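Local structure of glycoside hydrolase, GH17 family (Formosa sp. Hel1_33_131, 6FCG) at residues T96-K107 with L153-V161; K48-Y57 with R84-H95. The protein probably hydrolyses internal beta-1,3-glucosidic bonds of the algal storage glucan laminarin, as an endo-acting laminarinase of glycoside hydrolase family 17. All coordinates share one frame; numbering follows the deposited sequence.

How the contacts relate
From the N terminus, the chain enters strand 50-53, runs through helix 68-80 and returns in strand 83-87. Contact 2 (48-57 with 84-95) closes this first beta-alpha-beta unit, pairing its two strands and joining the loops that follow them. After the loop 88-94 the chain enters helix 95-109, one partner of contact 1 (96-107 with 153-161), which closes a second loop through strand 116-121 and helix 143-156. The contacts lie in series, neither nested nor crossed, their centres about 11 Å apart. They meet where Thr96 OG1 approaches Asn90 O and where Ile99 packs on Tyr54. In this TIM-barrel-type fold, contact 1 packs helix 95-109 on the end of helix 143-156 and the turn into strand 161-168.

Contact 1 (T96-K107 with L153-V161); sequences TSNILKAIRELK and LAQEFPDIV
Helix residues Ser97 and Leu100 face Leu153 and Phe157 with CA atoms 7.1 Å apart, Phe157 being the residue where helix 143-156 gives way to the turn leading into strand 161-168. Leu100 sets its CB over the centre of the Phe157 ring, a CH-pi contact of 3.7 Å to the centroid, while its two methyls diverge: CD1 reaches Leu153 CB and the ring rim, and CD2 lies 3.5 Å from Ile160 CG2 and also touches Val161. Ile103 adds its CG2 methyl against Ile160 CD1. With CG anti to the backbone N (chi1 -178°) and a bend at chi3, Arg104 brings its guanidinium to the ring; Phe157 CD2 lies over one face of it, toward its rim, the planes 25° apart. The same group is nearly coplanar with the Asp159 carboxylate, and Arg104 NH1 forms a salt bridge with Asp159 OD1, its hydrogen bond weak at 3.3 Å. Lys107 NZ grips the other oxygen, OD2, at 2.9 Å from its anti side. A serine in place of Phe157 would probably leave Leu100 CB without its aromatic cover and the Arg104 guanidinium freer to turn. Neighbouring outer helices of a TIM-barrel-type fold pack here through the helix-to-strand turn 157-160; beneath lies strand 116-121, where Met117 receives Leu100 and Ile103 and shares backbone hydrogen bonding with Ile160, and helix 68-80 flanks helix 95-109 through Ala102 and Leu106.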
loop_
_atom_site.group_PDB
_atom_site.type_symbol
_atom_site.label_atom_id
_atom_site.label_comp_id
_atom_site.label_asym_id
_atom_site.label_seq_id
_atom_site.Cartn_x
_atom_site.Cartn_y
_atom_site.Cartn_z
ATOM N N THR A 96 26.484 35.436 -12.459
ATOM C CA THR A 96 26.706 36.417 -11.407
ATOM C C THR A 96 27.363 37.664 -11.958
ATOM O O THR A 96 27.016 38.773 -11.598
ATOM C CB THR A 96 27.573 35.806 -10.308
ATOM O OG1 THR A 96 26.810 34.772 -9.668
ATOM C CG2 THR A 96 28.053 36.853 -9.290
ATOM N N SER A 97 28.375 37.449 -12.783
ATOM C CA SER A 97 29.073 38.500 -13.492
ATOM C C SER A 97 28.099 39.321 -14.335
ATOM O O SER A 97 28.174 40.549 -14.383
ATOM C CB SER A 97 30.177 37.856 -14.351
ATOM O OG SER A 97 30.719 38.753 -15.280
ATOM N N ASN A 98 27.185 38.655 -15.011
ATOM C CA ASN A 98 26.196 39.371 -15.809
ATOM C C ASN A 98 25.198 40.168 -14.962
ATOM O O ASN A 98 24.726 41.211 -15.420
ATOM C CB ASN A 98 25.480 38.435 -16.773
ATOM C CG ASN A 98 26.414 37.902 -17.840
ATOM O OD1 ASN A 98 27.347 38.581 -18.262
ATOM N ND2 ASN A 98 26.151 36.718 -18.301
ATOM N N ILE A 99 24.905 39.714 -13.743
ATOM C CA ILE A 99 24.012 40.460 -12.870
ATOM C C ILE A 99 24.696 41.761 -12.475
ATOM O O ILE A 99 24.083 42.824 -12.482
ATOM C CB ILE A 99 23.600 39.653 -11.643
ATOM C CG1 ILE A 99 22.777 38.432 -12.110
ATOM C CG2 ILE A 99 22.739 40.485 -10.696
ATOM C CD1 ILE A 99 22.560 37.373 -11.056
ATOM N N LEU A 100 25.976 41.677 -12.156
ATOM C CA LEU A 100 26.749 42.871 -11.824
ATOM C C LEU A 100 26.783 43.840 -13.000
ATOM O O LEU A 100 26.574 45.042 -12.796
ATOM C CB LEU A 100 28.147 42.489 -11.348
ATOM C CG LEU A 100 28.191 41.771 -9.994
ATOM C CD1 LEU A 100 29.515 41.071 -9.764
ATOM C CD2 LEU A 100 27.903 42.733 -8.837
ATOM N N LYS A 101 26.964 43.332 -14.225
ATOM C CA LYS A 101 26.938 44.192 -15.417
ATOM C C LYS A 101 25.600 44.905 -15.591
ATOM O O LYS A 101 25.557 46.112 -15.902
ATOM C CB LYS A 101 27.294 43.415 -16.699
ATOM C CG LYS A 101 28.787 43.178 -16.810
ATOM C CD LYS A 101 29.208 42.219 -17.918
ATOM C CE LYS A 101 30.643 41.782 -17.620
ATOM N NZ LYS A 101 31.199 40.893 -18.655
ATOM N N ALA A 102 24.545 44.145 -15.360
ATOM C CA ALA A 102 23.192 44.620 -15.462
ATOM C C ALA A 102 22.908 45.697 -14.451
ATOM O O ALA A 102 22.304 46.709 -14.800
ATOM C CB ALA A 102 22.211 43.474 -15.270
ATOM N N ILE A 103 23.326 45.479 -13.207
ATOM C CA ILE A 103 23.114 46.461 -12.161
ATOM C C ILE A 103 23.899 47.720 -12.504
ATOM O O ILE A 103 23.368 48.823 -12.363
ATOM C CB ILE A 103 23.497 45.929 -10.763
ATOM C CG1 ILE A 103 22.530 44.787 -10.366
ATOM C CG2 ILE A 103 23.452 47.026 -9.701
ATOM C CD1 ILE A 103 22.891 44.056 -9.098
ATOM N N ARG A 104 25.138 47.563 -12.982
ATOM C CA ARG A 104 25.951 48.716 -13.366
ATOM C C ARG A 104 25.269 49.537 -14.455
ATOM O O ARG A 104 25.145 50.761 -14.300
ATOM C CB ARG A 104 27.351 48.334 -13.795
ATOM C CG ARG A 104 28.184 49.558 -14.150
ATOM C CD ARG A 104 29.610 49.247 -14.550
ATOM N NE ARG A 104 30.638 48.893 -13.543
ATOM C CZ ARG A 104 30.689 49.183 -12.228
ATOM N NH1 ARG A 104 29.722 49.860 -11.544
ATOM N NH2 ARG A 104 31.762 48.744 -11.564
ATOM N N GLU A 105 24.780 48.893 -15.512
ATOM C CA GLU A 105 24.024 49.617 -16.535
ATOM C C GLU A 105 22.832 50.384 -15.964
ATOM O O GLU A 105 22.629 51.553 -16.307
ATOM C CB GLU A 105 23.539 48.698 -17.649
ATOM C CG GLU A 105 24.625 48.329 -18.653
ATOM C CD GLU A 105 24.085 47.542 -19.843
ATOM O OE1 GLU A 105 24.849 46.736 -20.416
ATOM O OE2 GLU A 105 22.891 47.719 -20.209
ATOM N N LEU A 106 22.055 49.749 -15.082
ATOM C CA LEU A 106 20.902 50.422 -14.483
ATOM C C LEU A 106 21.271 51.602 -13.574
ATOM O O LEU A 106 20.518 52.553 -13.487
ATOM C CB LEU A 106 20.006 49.474 -13.695
ATOM C CG LEU A 106 19.316 48.341 -14.425
ATOM C CD1 LEU A 106 18.989 47.217 -13.477
ATOM C CD2 LEU A 106 18.037 48.777 -15.138
ATOM N N LYS A 107 22.409 51.524 -12.898
ATOM C CA LYS A 107 22.895 52.640 -12.091
ATOM C C LYS A 107 23.401 53.829 -12.950
ATOM O O LYS A 107 23.282 54.972 -12.528
ATOM C CB LYS A 107 23.994 52.193 -11.097
ATOM C CG LYS A 107 23.511 51.144 -10.113
ATOM C CD LYS A 107 24.460 50.794 -8.981
ATOM C CE LYS A 107 25.321 51.904 -8.431
ATOM N NZ LYS A 107 25.891 51.460 -7.138
ATOM N N LEU A 153 35.632 40.061 -9.136
ATOM C CA LEU A 153 34.325 40.719 -9.203
ATOM C C LEU A 153 34.101 41.729 -8.079
ATOM O O LEU A 153 33.546 42.781 -8.328
ATOM C CB LEU A 153 33.203 39.694 -9.221
ATOM C CG LEU A 153 33.174 38.851 -10.507
ATOM C CD1 LEU A 153 32.144 37.728 -10.360
ATOM C CD2 LEU A 153 32.914 39.692 -11.758
ATOM N N ALA A 154 34.549 41.427 -6.869
ATOM C CA ALA A 154 34.413 42.377 -5.770
ATOM C C ALA A 154 35.230 43.644 -6.038
ATOM O O ALA A 154 34.857 44.752 -5.607
ATOM C CB ALA A 154 34.834 41.731 -4.455
ATOM N N GLN A 155 36.358 43.459 -6.730
ATOM C CA GLN A 155 37.237 44.549 -7.142
ATOM C C GLN A 155 36.669 45.361 -8.301
ATOM O O GLN A 155 36.731 46.558 -8.249
ATOM C CB GLN A 155 38.619 44.012 -7.510
ATOM C CG GLN A 155 39.422 43.525 -6.309
ATOM C CD GLN A 155 40.659 42.701 -6.671
ATOM O OE1 GLN A 155 40.773 42.160 -7.769
ATOM N NE2 GLN A 155 41.567 42.568 -5.727
ATOM N N GLU A 156 36.166 44.736 -9.359
ATOM C CA GLU A 156 35.595 45.496 -10.469
ATOM C C GLU A 156 34.303 46.210 -10.053
ATOM O O GLU A 156 33.998 47.249 -10.613
ATOM C CB GLU A 156 35.331 44.606 -11.699
ATOM C CG GLU A 156 35.000 45.361 -12.997
ATOM C CD GLU A 156 34.829 44.422 -14.227
ATOM O OE1 GLU A 156 35.064 43.188 -14.133
ATOM O OE2 GLU A 156 34.431 44.900 -15.313
ATOM N N PHE A 157 33.552 45.676 -9.077
ATOM C CA PHE A 157 32.240 46.235 -8.718
ATOM C C PHE A 157 32.104 46.464 -7.224
ATOM O O PHE A 157 31.125 46.030 -6.597
ATOM C CB PHE A 157 31.097 45.322 -9.170
ATOM C CG PHE A 157 31.126 44.958 -10.618
ATOM C CD1 PHE A 157 31.816 43.845 -11.051
ATOM C CD2 PHE A 157 30.379 45.669 -11.544
ATOM C CE1 PHE A 157 31.807 43.458 -12.388
ATOM C CE2 PHE A 157 30.366 45.303 -12.887
ATOM C CZ PHE A 157 31.090 44.192 -13.309
ATOM N N PRO A 158 33.046 47.200 -6.634
ATOM C CA PRO A 158 33.018 47.394 -5.154
ATOM C C PRO A 158 31.821 48.225 -4.649
ATOM O O PRO A 158 31.520 48.198 -3.471
ATOM C CB PRO A 158 34.327 48.143 -4.887
ATOM C CG PRO A 158 34.484 48.983 -6.112
ATOM C CD PRO A 158 33.948 48.161 -7.284
ATOM N N ASP A 159 31.176 48.967 -5.545
ATOM C CA ASP A 159 29.996 49.753 -5.208
ATOM C C ASP A 159 28.730 48.897 -5.054
ATOM O O ASP A 159 27.704 49.394 -4.572
ATOM C CB ASP A 159 29.769 50.875 -6.264
ATOM C CG ASP A 159 29.527 50.334 -7.729
ATOM O OD1 ASP A 159 30.402 49.609 -8.312
ATOM O OD2 ASP A 159 28.461 50.694 -8.311
ATOM N N ILE A 160 28.779 47.656 -5.555
ATOM C CA ILE A 160 27.654 46.731 -5.548
ATOM C C ILE A 160 27.919 45.550 -4.619
ATOM O O ILE A 160 27.080 45.222 -3.777
ATOM C CB ILE A 160 27.377 46.213 -6.968
ATOM C CG1 ILE A 160 27.000 47.374 -7.886
ATOM C CG2 ILE A 160 26.240 45.178 -6.965
ATOM C CD1 ILE A 160 27.100 47.027 -9.355
ATOM N N VAL A 161 29.071 44.897 -4.795
ATOM C CA VAL A 161 29.447 43.713 -4.008
ATOM C C VAL A 161 29.814 44.119 -2.578
ATOM O O VAL A 161 30.830 44.778 -2.362
ATOM C CB VAL A 161 30.628 42.966 -4.659
ATOM C CG1 VAL A 161 31.098 41.815 -3.785
ATOM C CG2 VAL A 161 30.225 42.456 -6.028
#

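Contact 2 (K48-Y57 with R84-H95); sequences KYLAISYGGY and RILRTYNVRLAH
Tyr57 and His95 form an offset stack, their centroids 4.5 Å apart and planes at 22°, with Tyr57 CE2 over the middle of the imidazole and His95 CD2 over one face of the phenol ring. At the imidazole edge, Gly56 N donates to His95 NE2 at 3.2 Å, tilted 20° from the ring plane, so stack and bond together limit how the ring can turn. Having CG anti to its backbone N (chi1 177°), His95 reaches across to the glycine pair. Farther back, strands 50-53 and 84-87 run side by side in parallel. Leu50 O takes Arg84 N at 2.9 Å, Ile52 N donates to Ile85 O, and Tyr54 N binds Arg87 O at 3.1 Å. Ala51 CB meets Ile85 CG2 at 3.6 Å on the face that also carries Ser53 and Arg87; on the other, Ile52 CG2 touches Leu86 CB. Tyr89 CE2 lies over one face of the Arg87 guanidinium, whose NH1 forms a salt bridge with Glu305 while NH2 bonds Asn168; Tyr89 OH is also hydrogen-bonded to Glu305. The pair belongs to the parallel barrel sheet, where strand 83-87 pairs on its other side with strand 116-121, through backbone hydrogen bonds of Leu86 with Tyr116 and Met118. Outside it, Tyr54 and Leu86 pack against helix 68-80 at Met75 and against helix 95-109 at Ile99.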
loop_
_atom_site.group_PDB
_atom_site.type_symbol
_atom_site.label_atom_id
_atom_site.label_comp_id
_atom_site.label_asym_id
_atom_site.label_seq_id
_atom_site.Cartn_x
_atom_site.Cartn_y
_atom_site.Cartn_z
ATOM N N LYS A 48 15.235 48.806 5.724
ATOM C CA LYS A 48 15.240 49.626 4.500
ATOM C C LYS A 48 15.939 48.940 3.322
ATOM O O LYS A 48 15.787 49.388 2.208
ATOM C CB LYS A 48 15.885 50.983 4.762
ATOM C CG LYS A 48 15.044 51.851 5.671
ATOM C CD LYS A 48 15.803 53.085 6.131
ATOM C CE LYS A 48 15.246 53.607 7.453
ATOM N NZ LYS A 48 15.561 55.048 7.614
ATOM N N TYR A 49 16.744 47.904 3.593
ATOM C CA TYR A 49 17.439 47.098 2.564
ATOM C C TYR A 49 17.028 45.600 2.597
ATOM O O TYR A 49 17.824 44.719 3.010
ATOM C CB TYR A 49 18.965 47.238 2.726
ATOM C CG TYR A 49 19.473 48.654 2.761
ATOM C CD1 TYR A 49 19.554 49.373 3.951
ATOM C CD2 TYR A 49 19.902 49.291 1.575
ATOM C CE1 TYR A 49 20.029 50.675 3.969
ATOM C CE2 TYR A 49 20.382 50.592 1.583
ATOM C CZ TYR A 49 20.436 51.274 2.778
ATOM O OH TYR A 49 20.923 52.549 2.773
ATOM N N LEU A 50 15.794 45.325 2.176
ATOM C CA LEU A 50 15.264 43.945 2.148
ATOM C C LEU A 50 16.091 43.078 1.217
ATOM O O LEU A 50 16.477 43.523 0.128
ATOM C CB LEU A 50 13.810 43.887 1.680
ATOM C CG LEU A 50 12.746 44.439 2.642
ATOM C CD1 LEU A 50 11.363 44.349 2.004
ATOM C CD2 LEU A 50 12.749 43.761 4.006
ATOM N N ALA A 51 16.378 41.860 1.681
ATOM C CA ALA A 51 17.216 40.905 0.965
ATOM C C ALA A 51 16.381 39.814 0.314
ATOM O O ALA A 51 15.245 39.567 0.740
ATOM C CB ALA A 51 18.214 40.281 1.924
ATOM N N ILE A 52 16.974 39.168 -0.690
ATOM C CA ILE A 52 16.375 38.044 -1.393
ATOM C C ILE A 52 17.468 37.152 -1.978
ATOM O O ILE A 52 18.513 37.649 -2.384
ATOM C CB ILE A 52 15.421 38.549 -2.510
ATOM C CG1 ILE A 52 14.438 37.479 -2.965
ATOM C CG2 ILE A 52 16.163 39.056 -3.735
ATOM C CD1 ILE A 52 13.008 37.973 -3.034
ATOM N N SER A 53 17.204 35.853 -2.084
ATOM C CA SER A 53 18.017 34.972 -2.928
ATOM C C SER A 53 17.554 35.089 -4.396
ATOM O O SER A 53 16.325 35.105 -4.669
ATOM C CB SER A 53 17.945 33.528 -2.436
ATOM O OG SER A 53 18.626 33.394 -1.204
ATOM N N TYR A 54 18.500 35.176 -5.338
ATOM C CA TYR A 54 18.152 35.431 -6.747
ATOM C C TYR A 54 18.883 34.577 -7.776
ATOM O O TYR A 54 20.097 34.371 -7.723
ATOM C CB TYR A 54 18.333 36.914 -7.104
ATOM C CG TYR A 54 18.133 37.205 -8.581
ATOM C CD1 TYR A 54 16.873 37.334 -9.111
ATOM C CD2 TYR A 54 19.213 37.274 -9.458
ATOM C CE1 TYR A 54 16.677 37.562 -10.470
ATOM C CE2 TYR A 54 19.034 37.499 -10.812
ATOM C CZ TYR A 54 17.764 37.634 -11.310
ATOM O OH TYR A 54 17.609 37.880 -12.651
ATOM N N GLY A 55 18.090 34.085 -8.721
ATOM C CA GLY A 55 18.573 33.539 -9.960
ATOM C C GLY A 55 17.618 33.979 -11.048
ATOM O O GLY A 55 16.394 34.057 -10.836
ATOM N N GLY A 56 18.154 34.174 -12.248
ATOM C CA GLY A 56 17.445 34.764 -13.385
ATOM C C GLY A 56 17.270 33.823 -14.563
ATOM O O GLY A 56 16.799 34.226 -15.616
ATOM N N TYR A 57 17.663 32.577 -14.377
ATOM C CA TYR A 57 17.520 31.540 -15.383
ATOM C C TYR A 57 16.050 31.307 -15.634
ATOM O O TYR A 57 15.253 31.276 -14.687
ATOM C CB TYR A 57 18.147 30.240 -14.897
ATOM C CG TYR A 57 19.650 30.263 -14.734
ATOM C CD1 TYR A 57 20.498 30.086 -15.825
ATOM C CD2 TYR A 57 20.233 30.445 -13.486
ATOM C CE1 TYR A 57 21.885 30.078 -15.666
ATOM C CE2 TYR A 57 21.607 30.453 -13.327
ATOM C CZ TYR A 57 22.425 30.275 -14.413
ATOM O OH TYR A 57 23.775 30.230 -14.248
ATOM N N ARG A 84 16.734 45.515 -1.992
ATOM C CA ARG A 84 17.986 46.254 -2.203
ATOM C C ARG A 84 19.250 45.435 -2.140
ATOM O O ARG A 84 20.335 45.947 -2.426
ATOM C CB ARG A 84 18.091 47.399 -1.183
ATOM C CG ARG A 84 17.006 48.471 -1.288
ATOM C CD ARG A 84 17.121 49.255 -2.597
ATOM N NE ARG A 84 16.056 50.238 -2.741
ATOM C CZ ARG A 84 14.899 50.047 -3.368
ATOM N NH1 ARG A 84 14.593 48.885 -3.955
ATOM N NH2 ARG A 84 14.028 51.047 -3.407
ATOM N N ILE A 85 19.164 44.181 -1.725
ATOM C CA ILE A 85 20.352 43.323 -1.762
ATOM C C ILE A 85 19.974 41.928 -2.210
ATOM O O ILE A 85 18.944 41.384 -1.804
ATOM C CB ILE A 85 21.141 43.353 -0.425
ATOM C CG1 ILE A 85 22.349 42.449 -0.512
ATOM C CG2 ILE A 85 20.259 42.969 0.760
ATOM C CD1 ILE A 85 23.399 42.762 0.525
ATOM N N LEU A 86 20.771 41.377 -3.119
ATOM C CA LEU A 86 20.542 40.016 -3.551
ATOM C C LEU A 86 21.743 39.121 -3.330
ATOM O O LEU A 86 22.845 39.578 -3.075
ATOM C CB LEU A 86 19.909 39.925 -4.949
ATOM C CG LEU A 86 20.476 40.763 -6.038
ATOM C CD1 LEU A 86 21.566 40.023 -6.770
ATOM C CD2 LEU A 86 19.422 41.107 -7.054
ATOM N N ARG A 87 21.458 37.825 -3.378
ATOM C CA ARG A 87 22.389 36.752 -3.132
ATOM C C ARG A 87 22.524 35.846 -4.331
ATOM O O ARG A 87 21.551 35.537 -5.012
ATOM C CB ARG A 87 21.812 35.896 -2.036
ATOM C CG ARG A 87 22.833 35.062 -1.371
ATOM C CD ARG A 87 22.223 34.022 -0.470
ATOM N NE ARG A 87 23.236 32.994 -0.369
ATOM C CZ ARG A 87 23.032 31.739 -0.022
ATOM N NH1 ARG A 87 21.823 31.309 0.357
ATOM N NH2 ARG A 87 24.080 30.916 -0.046
ATOM N N THR A 88 23.718 35.336 -4.502
ATOM C CA THR A 88 24.134 34.580 -5.671
ATOM C C THR A 88 24.952 33.362 -5.226
ATOM O O THR A 88 25.433 33.322 -4.069
ATOM C CB THR A 88 24.906 35.565 -6.581
ATOM O OG1 THR A 88 24.122 35.823 -7.760
ATOM C CG2 THR A 88 26.315 35.081 -6.934
ATOM N N TYR A 89 25.102 32.363 -6.093
ATOM C CA TYR A 89 25.600 31.032 -5.617
ATOM C C TYR A 89 26.970 30.572 -6.132
ATOM O O TYR A 89 27.729 29.927 -5.396
ATOM C CB TYR A 89 24.537 29.954 -5.867
ATOM C CG TYR A 89 23.365 30.132 -4.946
ATOM C CD1 TYR A 89 22.327 30.993 -5.280
ATOM C CD2 TYR A 89 23.307 29.472 -3.716
ATOM C CE1 TYR A 89 21.268 31.210 -4.406
ATOM C CE2 TYR A 89 22.242 29.656 -2.851
ATOM C CZ TYR A 89 21.223 30.529 -3.190
ATOM O OH TYR A 89 20.153 30.718 -2.354
ATOM N N ASN A 90 27.272 30.890 -7.385
ATOM C CA ASN A 90 28.590 30.648 -7.902
ATOM C C ASN A 90 29.044 31.760 -8.825
ATOM O O ASN A 90 28.253 32.593 -9.256
ATOM C CB ASN A 90 28.658 29.320 -8.627
ATOM C CG ASN A 90 27.815 29.295 -9.869
ATOM O OD1 ASN A 90 26.633 29.000 -9.787
ATOM N ND2 ASN A 90 28.386 29.583 -11.007
ATOM N N VAL A 91 30.347 31.764 -9.043
ATOM C CA VAL A 91 31.033 32.642 -9.987
ATOM C C VAL A 91 31.791 31.869 -11.078
ATOM O O VAL A 91 32.705 32.372 -11.718
ATOM C CB VAL A 91 31.919 33.693 -9.305
ATOM C CG1 VAL A 91 31.113 34.593 -8.402
ATOM C CG2 VAL A 91 33.096 33.134 -8.471
ATOM N N ARG A 92 31.372 30.626 -11.303
ATOM C CA ARG A 92 31.904 29.770 -12.353
ATOM C C ARG A 92 31.205 30.062 -13.684
ATOM O O ARG A 92 31.833 30.198 -14.730
ATOM C CB ARG A 92 31.671 28.313 -11.938
ATOM C CG ARG A 92 32.544 27.270 -12.579
ATOM C CD ARG A 92 32.037 25.877 -12.228
ATOM N NE ARG A 92 31.414 25.333 -13.419
ATOM C CZ ARG A 92 30.165 24.940 -13.558
ATOM N NH1 ARG A 92 29.304 24.970 -12.573
ATOM N NH2 ARG A 92 29.780 24.503 -14.739
ATOM N N LEU A 93 29.885 30.043 -13.664
ATOM C CA LEU A 93 29.115 30.377 -14.816
ATOM C C LEU A 93 29.040 31.884 -14.852
ATOM O O LEU A 93 29.277 32.553 -13.854
ATOM C CB LEU A 93 27.726 29.721 -14.723
ATOM C CG LEU A 93 27.709 28.171 -14.599
ATOM C CD1 LEU A 93 26.283 27.628 -14.505
ATOM C CD2 LEU A 93 28.454 27.463 -15.739
ATOM N N ALA A 94 28.657 32.410 -16.007
ATOM C CA ALA A 94 28.647 33.862 -16.292
ATOM C C ALA A 94 27.576 34.654 -15.522
ATOM O O ALA A 94 27.690 35.870 -15.385
ATOM C CB ALA A 94 28.440 34.072 -17.784
ATOM N N HIS A 95 26.531 33.941 -15.088
ATOM C CA HIS A 95 25.352 34.512 -14.457
ATOM C C HIS A 95 25.611 35.649 -13.437
ATOM O O HIS A 95 25.037 36.711 -13.543
ATOM C CB HIS A 95 24.578 33.339 -13.847
ATOM C CG HIS A 95 23.358 33.717 -13.074
ATOM N ND1 HIS A 95 23.286 33.619 -11.698
ATOM C CD2 HIS A 95 22.139 34.123 -13.485
ATOM C CE1 HIS A 95 22.087 33.992 -11.289
ATOM N NE2 HIS A 95 21.379 34.312 -12.353
#